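PDB 6FOP: glycoside hydrolase family 81 from Clostridium thermocellum, which hydrolyses beta-1,3-glucans such as laminarin, probably as an endo-acting glucanase of the cellulosome. Local coordinates for residues Arg144-Gly156 and Leu163-Phe175. Numbering follows the deposited sequence.
Sequences RIDFSGTPTVFYG and LGVTINGVNYGLF. With MG (magnesium ion), chain B.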
# COMPACT_ATOMS: atom_id res chain seq x y z
N ARG A 144 -23.01 11.72 -25.14
CA ARG A 144 -22.59 12.91 -25.84
C ARG A 144 -21.13 13.07 -25.51
O ARG A 144 -20.79 13.40 -24.37
CB ARG A 144 -23.42 14.11 -25.35
CG ARG A 144 -23.08 15.44 -26.04
CD ARG A 144 -24.00 16.55 -25.54
NE ARG A 144 -23.84 16.82 -24.11
CZ ARG A 144 -22.92 17.62 -23.57
NH1 ARG A 144 -22.04 18.29 -24.34
NH2 ARG A 144 -22.86 17.81 -22.25
N ILE A 145 -20.27 12.73 -26.47
CA ILE A 145 -18.82 12.69 -26.27
C ILE A 145 -18.22 14.02 -26.69
O ILE A 145 -18.07 14.32 -27.89
CB ILE A 145 -18.16 11.50 -27.02
CG1 ILE A 145 -18.98 10.21 -26.80
CG2 ILE A 145 -16.70 11.35 -26.58
CD1 ILE A 145 -19.18 9.77 -25.37
N ASP A 146 -17.91 14.83 -25.68
CA ASP A 146 -17.42 16.19 -25.86
C ASP A 146 -15.90 16.19 -25.82
O ASP A 146 -15.28 16.12 -24.75
CB ASP A 146 -18.01 17.07 -24.75
CG ASP A 146 -17.58 18.52 -24.83
OD1 ASP A 146 -16.87 18.91 -25.77
OD2 ASP A 146 -17.97 19.27 -23.90
N PHE A 147 -15.29 16.20 -27.00
CA PHE A 147 -13.82 16.13 -27.13
C PHE A 147 -13.16 17.45 -26.79
O PHE A 147 -13.77 18.53 -26.92
CB PHE A 147 -13.42 15.70 -28.56
CG PHE A 147 -13.68 14.25 -28.85
CD1 PHE A 147 -14.93 13.84 -29.28
CD2 PHE A 147 -12.68 13.30 -28.63
CE1 PHE A 147 -15.18 12.48 -29.52
CE2 PHE A 147 -12.92 11.95 -28.87
CZ PHE A 147 -14.18 11.54 -29.29
N SER A 148 -11.91 17.37 -26.33
CA SER A 148 -11.06 18.54 -26.17
C SER A 148 -10.46 18.91 -27.53
O SER A 148 -9.32 18.56 -27.85
CB SER A 148 -9.97 18.27 -25.14
OG SER A 148 -9.12 19.38 -25.04
N GLY A 149 -11.24 19.63 -28.32
CA GLY A 149 -10.94 19.86 -29.74
C GLY A 149 -11.73 18.88 -30.61
O GLY A 149 -12.75 18.35 -30.21
N THR A 150 -11.26 18.67 -31.83
CA THR A 150 -11.98 17.87 -32.83
C THR A 150 -11.12 16.63 -32.99
O THR A 150 -9.96 16.77 -33.27
CB THR A 150 -12.04 18.63 -34.19
OG1 THR A 150 -12.76 19.85 -33.99
CG2 THR A 150 -12.76 17.83 -35.23
N PRO A 151 -11.68 15.43 -32.80
CA PRO A 151 -10.83 14.27 -33.03
C PRO A 151 -10.62 13.93 -34.49
O PRO A 151 -11.45 14.27 -35.32
CB PRO A 151 -11.62 13.15 -32.34
CG PRO A 151 -13.04 13.56 -32.48
CD PRO A 151 -13.06 15.06 -32.42
N THR A 152 -9.50 13.28 -34.79
CA THR A 152 -9.29 12.58 -36.05
C THR A 152 -10.06 11.28 -35.96
O THR A 152 -9.96 10.59 -34.97
CB THR A 152 -7.81 12.26 -36.24
OG1 THR A 152 -7.10 13.49 -36.25
CG2 THR A 152 -7.54 11.50 -37.56
N VAL A 153 -10.81 10.96 -37.01
CA VAL A 153 -11.54 9.72 -37.05
C VAL A 153 -10.75 8.85 -38.04
O VAL A 153 -10.74 9.09 -39.24
CB VAL A 153 -12.99 9.94 -37.47
CG1 VAL A 153 -13.72 8.60 -37.50
CG2 VAL A 153 -13.67 10.90 -36.49
N PHE A 154 -10.02 7.88 -37.48
CA PHE A 154 -9.23 6.97 -38.31
C PHE A 154 -10.00 5.74 -38.77
O PHE A 154 -9.57 5.09 -39.74
CB PHE A 154 -7.88 6.61 -37.66
CG PHE A 154 -7.96 5.70 -36.46
CD1 PHE A 154 -8.03 4.32 -36.60
CD2 PHE A 154 -7.86 6.24 -35.18
CE1 PHE A 154 -8.09 3.48 -35.50
CE2 PHE A 154 -7.89 5.40 -34.07
CZ PHE A 154 -8.00 4.02 -34.23
N TYR A 155 -11.12 5.43 -38.11
CA TYR A 155 -12.00 4.36 -38.53
C TYR A 155 -13.41 4.76 -38.18
O TYR A 155 -13.69 5.26 -37.08
CB TYR A 155 -11.68 3.03 -37.80
CG TYR A 155 -12.71 1.99 -38.13
CD1 TYR A 155 -12.63 1.25 -39.31
CD2 TYR A 155 -13.84 1.83 -37.32
CE1 TYR A 155 -13.63 0.34 -39.66
CE2 TYR A 155 -14.84 0.92 -37.66
CZ TYR A 155 -14.73 0.17 -38.82
OH TYR A 155 -15.71 -0.74 -39.16
N GLY A 156 -14.31 4.46 -39.12
CA GLY A 156 -15.74 4.52 -38.86
C GLY A 156 -16.44 5.67 -39.52
O GLY A 156 -15.81 6.56 -40.08
N LEU A 163 -16.09 3.65 -33.50
CA LEU A 163 -15.22 4.63 -34.12
C LEU A 163 -13.84 4.49 -33.54
O LEU A 163 -13.70 4.19 -32.34
CB LEU A 163 -15.69 6.07 -33.88
CG LEU A 163 -17.11 6.43 -34.33
CD1 LEU A 163 -17.42 7.86 -33.92
CD2 LEU A 163 -17.30 6.26 -35.83
N GLY A 164 -12.85 4.65 -34.39
CA GLY A 164 -11.47 4.81 -33.94
C GLY A 164 -11.11 6.27 -34.08
O GLY A 164 -11.24 6.83 -35.18
N VAL A 165 -10.72 6.90 -32.97
CA VAL A 165 -10.43 8.32 -32.95
C VAL A 165 -9.06 8.58 -32.36
O VAL A 165 -8.51 7.77 -31.60
CB VAL A 165 -11.52 9.14 -32.22
CG1 VAL A 165 -12.88 8.88 -32.86
CG2 VAL A 165 -11.57 8.83 -30.73
N THR A 166 -8.51 9.74 -32.68
CA THR A 166 -7.24 10.20 -32.13
C THR A 166 -7.45 11.62 -31.66
O THR A 166 -7.93 12.45 -32.44
CB THR A 166 -6.11 10.13 -33.14
OG1 THR A 166 -6.10 8.84 -33.79
CG2 THR A 166 -4.74 10.36 -32.44
N ILE A 167 -7.12 11.89 -30.40
CA ILE A 167 -7.21 13.22 -29.80
C ILE A 167 -6.00 13.44 -28.92
O ILE A 167 -5.66 12.55 -28.15
CB ILE A 167 -8.54 13.41 -29.05
CG1 ILE A 167 -8.77 14.88 -28.67
CG2 ILE A 167 -8.67 12.52 -27.83
CD1 ILE A 167 -9.21 15.72 -29.84
N ASN A 168 -5.36 14.61 -29.00
CA ASN A 168 -4.14 14.86 -28.22
C ASN A 168 -3.07 13.78 -28.42
O ASN A 168 -2.31 13.47 -27.50
CB ASN A 168 -4.49 15.02 -26.72
CG ASN A 168 -5.39 16.22 -26.45
OD1 ASN A 168 -5.28 17.23 -27.14
ND2 ASN A 168 -6.27 16.11 -25.47
N GLY A 169 -3.02 13.17 -29.60
CA GLY A 169 -2.06 12.11 -29.89
C GLY A 169 -2.39 10.76 -29.29
O GLY A 169 -1.59 9.84 -29.43
N VAL A 170 -3.57 10.62 -28.67
CA VAL A 170 -3.98 9.40 -27.99
C VAL A 170 -5.09 8.75 -28.83
O VAL A 170 -6.07 9.41 -29.20
CB VAL A 170 -4.51 9.69 -26.57
CG1 VAL A 170 -4.90 8.40 -25.85
CG2 VAL A 170 -3.47 10.44 -25.75
N ASN A 171 -4.90 7.47 -29.16
CA ASN A 171 -5.87 6.71 -29.88
C ASN A 171 -6.89 6.08 -28.96
O ASN A 171 -6.53 5.51 -27.92
CB ASN A 171 -5.17 5.63 -30.71
CG ASN A 171 -4.22 6.21 -31.71
OD1 ASN A 171 -4.64 6.88 -32.65
ND2 ASN A 171 -2.92 6.03 -31.50
N TYR A 172 -8.18 6.22 -29.30
CA TYR A 172 -9.27 5.61 -28.57
C TYR A 172 -10.22 4.88 -29.50
O TYR A 172 -10.41 5.26 -30.65
CB TYR A 172 -10.10 6.64 -27.82
CG TYR A 172 -9.44 7.32 -26.66
CD1 TYR A 172 -9.51 6.76 -25.40
CD2 TYR A 172 -8.77 8.53 -26.83
CE1 TYR A 172 -8.95 7.41 -24.32
CE2 TYR A 172 -8.18 9.18 -25.76
CZ TYR A 172 -8.27 8.61 -24.50
OH TYR A 172 -7.69 9.24 -23.43
N GLY A 173 -10.85 3.84 -28.94
CA GLY A 173 -12.01 3.21 -29.54
C GLY A 173 -13.24 3.66 -28.80
O GLY A 173 -13.23 3.73 -27.56
N LEU A 174 -14.31 3.96 -29.56
CA LEU A 174 -15.63 4.28 -29.00
C LEU A 174 -16.56 3.18 -29.46
O LEU A 174 -16.73 2.99 -30.67
CB LEU A 174 -16.12 5.63 -29.48
CG LEU A 174 -15.18 6.82 -29.36
CD1 LEU A 174 -15.83 8.05 -29.97
CD2 LEU A 174 -14.79 7.08 -27.91
N PHE A 175 -17.10 2.43 -28.51
CA PHE A 175 -17.82 1.17 -28.81
C PHE A 175 -19.27 1.25 -28.42
O PHE A 175 -19.62 1.30 -27.23
CB PHE A 175 -17.16 -0.01 -28.08
CG PHE A 175 -15.69 -0.12 -28.38
CD1 PHE A 175 -15.23 -0.61 -29.60
CD2 PHE A 175 -14.73 0.26 -27.42
CE1 PHE A 175 -13.87 -0.70 -29.87
CE2 PHE A 175 -13.36 0.18 -27.69
CZ PHE A 175 -12.92 -0.33 -28.91
MG MG B . -15.76 19.55 -27.65
O HOH W 1 -14.33 20.69 -29.03
O HOH W 2 -17.75 20.36 -28.54
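Phe154 lays its ring over the backbone of Gly164 where strand 152-155, at the edge of an eight-stranded antiparallel sheet, pairs with strand 163-167. Thr152 and Thr166 exchange reciprocal bonds, N to O at 2.9 Å and O to N at 2.8 Å. The register then identifies a classic beta bulge: Val153 faces Val165, but Phe154 and Tyr155 both face Gly164. Gly164 O accepts from Phe154 N at 2.8 Å and from Tyr155 N at 3.2 Å, both donors lying on one face of the carbonyl plane; the shorter bond is the more bent, 133° at the hydrogen against 160°. Gly164 N donates back to Tyr155 O.

Phe154 can be followed outward. With chi1 at 71°, CG sits between the backbone N and the carbonyl carbon, which folds the ring back over the neighbouring strand. CB and CG lie nearest Gly164 O, CD2 meets Gly164 O and C and reaches Thr166 OG1 at 3.4 Å, CE2 meets Gly164 C and Val165 N and nears Asn171 OD1, and CE1 and CZ lie over Gly164 CA. That CA stands close to the ring normal, a CH-pi contact to which the missing side chain of Gly164 gives access. Near CD2, the Thr166 hydroxyl donates to Asn171 OD1 at 2.7 Å.

On the other side of the sheet, Phe147 fills an apolar layer. Pro151 CG stands over its ring centre, Leu174 CD1 meets CZ in the ring plane at 3.9 Å, and Val165 CG2 approaches CE2 obliquely. Ile167 CD1 lies 3.5 Å from Ser148 O. Phe147 O and Asp146 OD1 bind the magnesium ion; Gly188 and two waters complete the site.

Backbone bonds thus set direction and register at the edge, whereas strand 144-147, of another sheet, meets strands 163-167 and 170-175 mainly through apolar side chains, consistent with the N-terminal beta-sandwich of GH81 enzymes.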